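Local coordinates for protein putative peptidyl-arginine deiminase (Chlorobium tepidum, PDB 1XKN) that is a putative peptidyl-arginine deiminase that probably hydrolyses the guanidinium group of agmatine or of arginine residues, at residues G166-T171 and L197-V202. Residues are numbered along the deposited sequence; the frame is centred on the assembly and turned at random.
Sequences GLLLTT and LGIEKV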
ATOM      1  N   GLY A 166     -14.054  -0.425 -11.040  1.00  5.00           N
ATOM      2  CA  GLY A 166     -14.699  -1.723 -10.947  1.00  3.92           C
ATOM      3  C   GLY A 166     -13.806  -2.946 -10.891  1.00  3.64           C
ATOM      4  O   GLY A 166     -14.280  -4.038 -10.567  1.00  4.23           O
ATOM      5  N   LEU A 167     -12.529  -2.784 -11.211  1.00  3.57           N
ATOM      6  CA  LEU A 167     -11.605  -3.907 -11.175  1.00  3.45           C
ATOM      7  C   LEU A 167     -10.792  -3.918  -9.895  1.00  3.24           C
ATOM      8  O   LEU A 167     -10.458  -2.868  -9.347  1.00  3.51           O
ATOM      9  CB  LEU A 167     -10.639  -3.856 -12.360  1.00  3.33           C
ATOM     10  CG  LEU A 167     -11.237  -3.791 -13.766  1.00  4.77           C
ATOM     11  CD1 LEU A 167     -10.101  -3.805 -14.779  1.00  4.80           C
ATOM     12  CD2 LEU A 167     -12.179  -4.958 -13.992  1.00  4.86           C
ATOM     13  N   LEU A 168     -10.488  -5.120  -9.419  1.00  3.83           N
ATOM     14  CA  LEU A 168      -9.674  -5.296  -8.223  1.00  3.61           C
ATOM     15  C   LEU A 168      -8.725  -6.454  -8.500  1.00  3.87           C
ATOM     16  O   LEU A 168      -9.153  -7.561  -8.841  1.00  4.13           O
ATOM     17  CB  LEU A 168     -10.545  -5.587  -6.994  1.00  4.48           C
ATOM     18  CG  LEU A 168      -9.788  -5.788  -5.674  1.00  3.34           C
ATOM     19  CD1 LEU A 168     -10.665  -5.379  -4.501  1.00  4.01           C
ATOM     20  CD2 LEU A 168      -9.344  -7.243  -5.534  1.00  3.09           C
ATOM     21  N   LEU A 169      -7.434  -6.168  -8.370  1.00  2.49           N
ATOM     22  CA  LEU A 169      -6.377  -7.146  -8.601  1.00  2.74           C
ATOM     23  C   LEU A 169      -5.896  -7.690  -7.257  1.00  2.56           C
ATOM     24  O   LEU A 169      -5.674  -6.928  -6.315  1.00  3.68           O
ATOM     25  CB  LEU A 169      -5.214  -6.473  -9.334  1.00  4.57           C
ATOM     26  CG  LEU A 169      -4.050  -7.343  -9.800  1.00  6.77           C
ATOM     27  CD1 LEU A 169      -4.536  -8.278 -10.896  1.00  6.35           C
ATOM     28  CD2 LEU A 169      -2.914  -6.466 -10.320  1.00  8.70           C
ATOM     29  N   THR A 170      -5.736  -9.007  -7.166  1.00  3.58           N
ATOM     30  CA  THR A 170      -5.276  -9.627  -5.924  1.00  3.81           C
ATOM     31  C   THR A 170      -4.543 -10.926  -6.242  1.00  4.32           C
ATOM     32  O   THR A 170      -4.270 -11.214  -7.408  1.00  4.57           O
ATOM     33  CB  THR A 170      -6.470  -9.906  -4.975  1.00  4.59           C
ATOM     34  OG1 THR A 170      -5.983 -10.298  -3.686  1.00  2.45           O
ATOM     35  CG2 THR A 170      -7.356 -11.014  -5.531  1.00  3.60           C
ATOM     36  N   THR A 171      -4.204 -11.703  -5.218  1.00  4.14           N
ATOM     37  CA  THR A 171      -3.517 -12.970  -5.454  1.00  3.49           C
ATOM     38  C   THR A 171      -4.192 -14.100  -4.704  1.00  3.39           C
ATOM     39  O   THR A 171      -4.715 -13.917  -3.601  1.00  4.30           O
ATOM     40  CB  THR A 171      -2.036 -12.941  -5.008  1.00  4.31           C
ATOM     41  OG1 THR A 171      -1.967 -12.801  -3.585  1.00  4.34           O
ATOM     42  CG2 THR A 171      -1.298 -11.794  -5.672  1.00  5.23           C
ATOM     43  N   LEU A 197     -16.415  -2.773  -1.089  1.00  4.00           N
ATOM     44  CA  LEU A 197     -15.552  -1.941  -1.914  1.00  4.15           C
ATOM     45  C   LEU A 197     -16.270  -1.505  -3.187  1.00  5.10           C
ATOM     46  O   LEU A 197     -15.800  -0.627  -3.907  1.00  5.97           O
ATOM     47  CB  LEU A 197     -14.251  -2.678  -2.255  1.00  4.62           C
ATOM     48  CG  LEU A 197     -13.369  -3.021  -1.049  1.00  3.75           C
ATOM     49  CD1 LEU A 197     -12.082  -3.690  -1.515  1.00  3.32           C
ATOM     50  CD2 LEU A 197     -13.049  -1.749  -0.271  1.00  5.93           C
ATOM     51  N   GLY A 198     -17.414  -2.124  -3.456  1.00  4.97           N
ATOM     52  CA  GLY A 198     -18.190  -1.772  -4.628  1.00  4.46           C
ATOM     53  C   GLY A 198     -17.574  -2.154  -5.958  1.00  3.95           C
ATOM     54  O   GLY A 198     -17.917  -1.576  -6.989  1.00  6.21           O
ATOM     55  N   ILE A 199     -16.660  -3.118  -5.953  1.00  4.89           N
ATOM     56  CA  ILE A 199     -16.038  -3.531  -7.202  1.00  5.91           C
ATOM     57  C   ILE A 199     -16.929  -4.522  -7.951  1.00  4.98           C
ATOM     58  O   ILE A 199     -17.871  -5.080  -7.379  1.00  5.02           O
ATOM     59  CB  ILE A 199     -14.622  -4.112  -6.960  1.00  6.22           C
ATOM     60  CG1 ILE A 199     -14.648  -5.187  -5.874  1.00  8.16           C
ATOM     61  CG2 ILE A 199     -13.674  -2.986  -6.566  1.00  9.12           C
ATOM     62  CD1 ILE A 199     -15.095  -6.547  -6.367  1.00  9.33           C
ATOM     63  N   GLU A 200     -16.648  -4.713  -9.238  1.00  4.78           N
ATOM     64  CA  GLU A 200     -17.449  -5.599 -10.080  1.00  6.74           C
ATOM     65  C   GLU A 200     -16.747  -6.860 -10.558  1.00  6.67           C
ATOM     66  O   GLU A 200     -17.398  -7.880 -10.796  1.00  7.63           O
ATOM     67  CB  GLU A 200     -17.959  -4.840 -11.308  1.00  9.10           C
ATOM     68  CG  GLU A 200     -19.161  -3.944 -11.049  1.00 14.20           C
ATOM     69  CD  GLU A 200     -18.849  -2.784 -10.134  1.00 16.55           C
ATOM     70  OE1 GLU A 200     -18.033  -1.920 -10.522  1.00 20.32           O
ATOM     71  OE2 GLU A 200     -19.425  -2.733  -9.029  1.00 17.79           O
ATOM     72  N   LYS A 201     -15.430  -6.791 -10.713  1.00  4.58           N
ATOM     73  CA  LYS A 201     -14.669  -7.942 -11.181  1.00  4.95           C
ATOM     74  C   LYS A 201     -13.370  -8.095 -10.411  1.00  4.25           C
ATOM     75  O   LYS A 201     -12.601  -7.145 -10.274  1.00  4.88           O
ATOM     76  CB  LYS A 201     -14.365  -7.793 -12.678  1.00  4.51           C
ATOM     77  CG  LYS A 201     -13.656  -8.993 -13.311  1.00  4.30           C
ATOM     78  CD  LYS A 201     -13.447  -8.768 -14.803  1.00  5.19           C
ATOM     79  CE  LYS A 201     -12.834  -9.983 -15.485  1.00  6.09           C
ATOM     80  NZ  LYS A 201     -12.629  -9.736 -16.948  1.00  7.34           N
ATOM     81  N   VAL A 202     -13.139  -9.299  -9.901  1.00  3.69           N
ATOM     82  CA  VAL A 202     -11.924  -9.597  -9.165  1.00  3.34           C
ATOM     83  C   VAL A 202     -10.991 -10.393 -10.061  1.00  4.32           C
ATOM     84  O   VAL A 202     -11.368 -11.434 -10.606  1.00  4.17           O
ATOM     85  CB  VAL A 202     -12.213 -10.419  -7.891  1.00  3.38           C
ATOM     86  CG1 VAL A 202     -10.915 -10.695  -7.145  1.00  4.83           C
ATOM     87  CG2 VAL A 202     -13.190  -9.666  -6.999  1.00  5.99           C
TER
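Gly166 accepts hydrogen bonds at its carbonyl O from two successive amides, Glu200 N at 2.8 Å and Lys201 N at 3.0 Å. The Glu200 amide meets it in the carbonyl plane, on a lone pair, while that of Lys201 arrives nearly in line with the C=O bond (162°). This double acceptance pins the entry of strand 167-171 to the turn before strand 201-205. The bent Glu200 chain also brings OE1 to 3.4 Å from Gly166 CA. Leu167 runs alongside Lys201, its CD2 3.8 Å from Lys201 CB; the lysine chain, extended throughout, carries NZ on to Thr257 O. Leu168 N then donates a hydrogen bond to Lys201 O at 3.0 Å, and the two strands run parallel, Leu167 beside Lys201 and Leu168 beside Val202. The chain between them passes through helix 186-197, making a right-handed beta-alpha-beta crossover in which strand 167-171 is the middle of three strands, with 160-162 antiparallel on its other edge. On the helix side, Leu168 holds CG anti to its own N (chi1 -180°) and spreads its two methyls: CD1 reaches Leu197 CD1 at 3.7 Å, the side chains crossing at about a right angle, and CD2 lies 4.1 Å from Val202 CG1. Closer to the backbone, Leu168 CB rests against the CG2 branch of Ile199, whose side chain also touches Leu193 and Arg194 of the helix. At Thr170 the methyl CG2 meets Val202 CG1 at 3.9 Å, while OG1 bonds to Ala159 O.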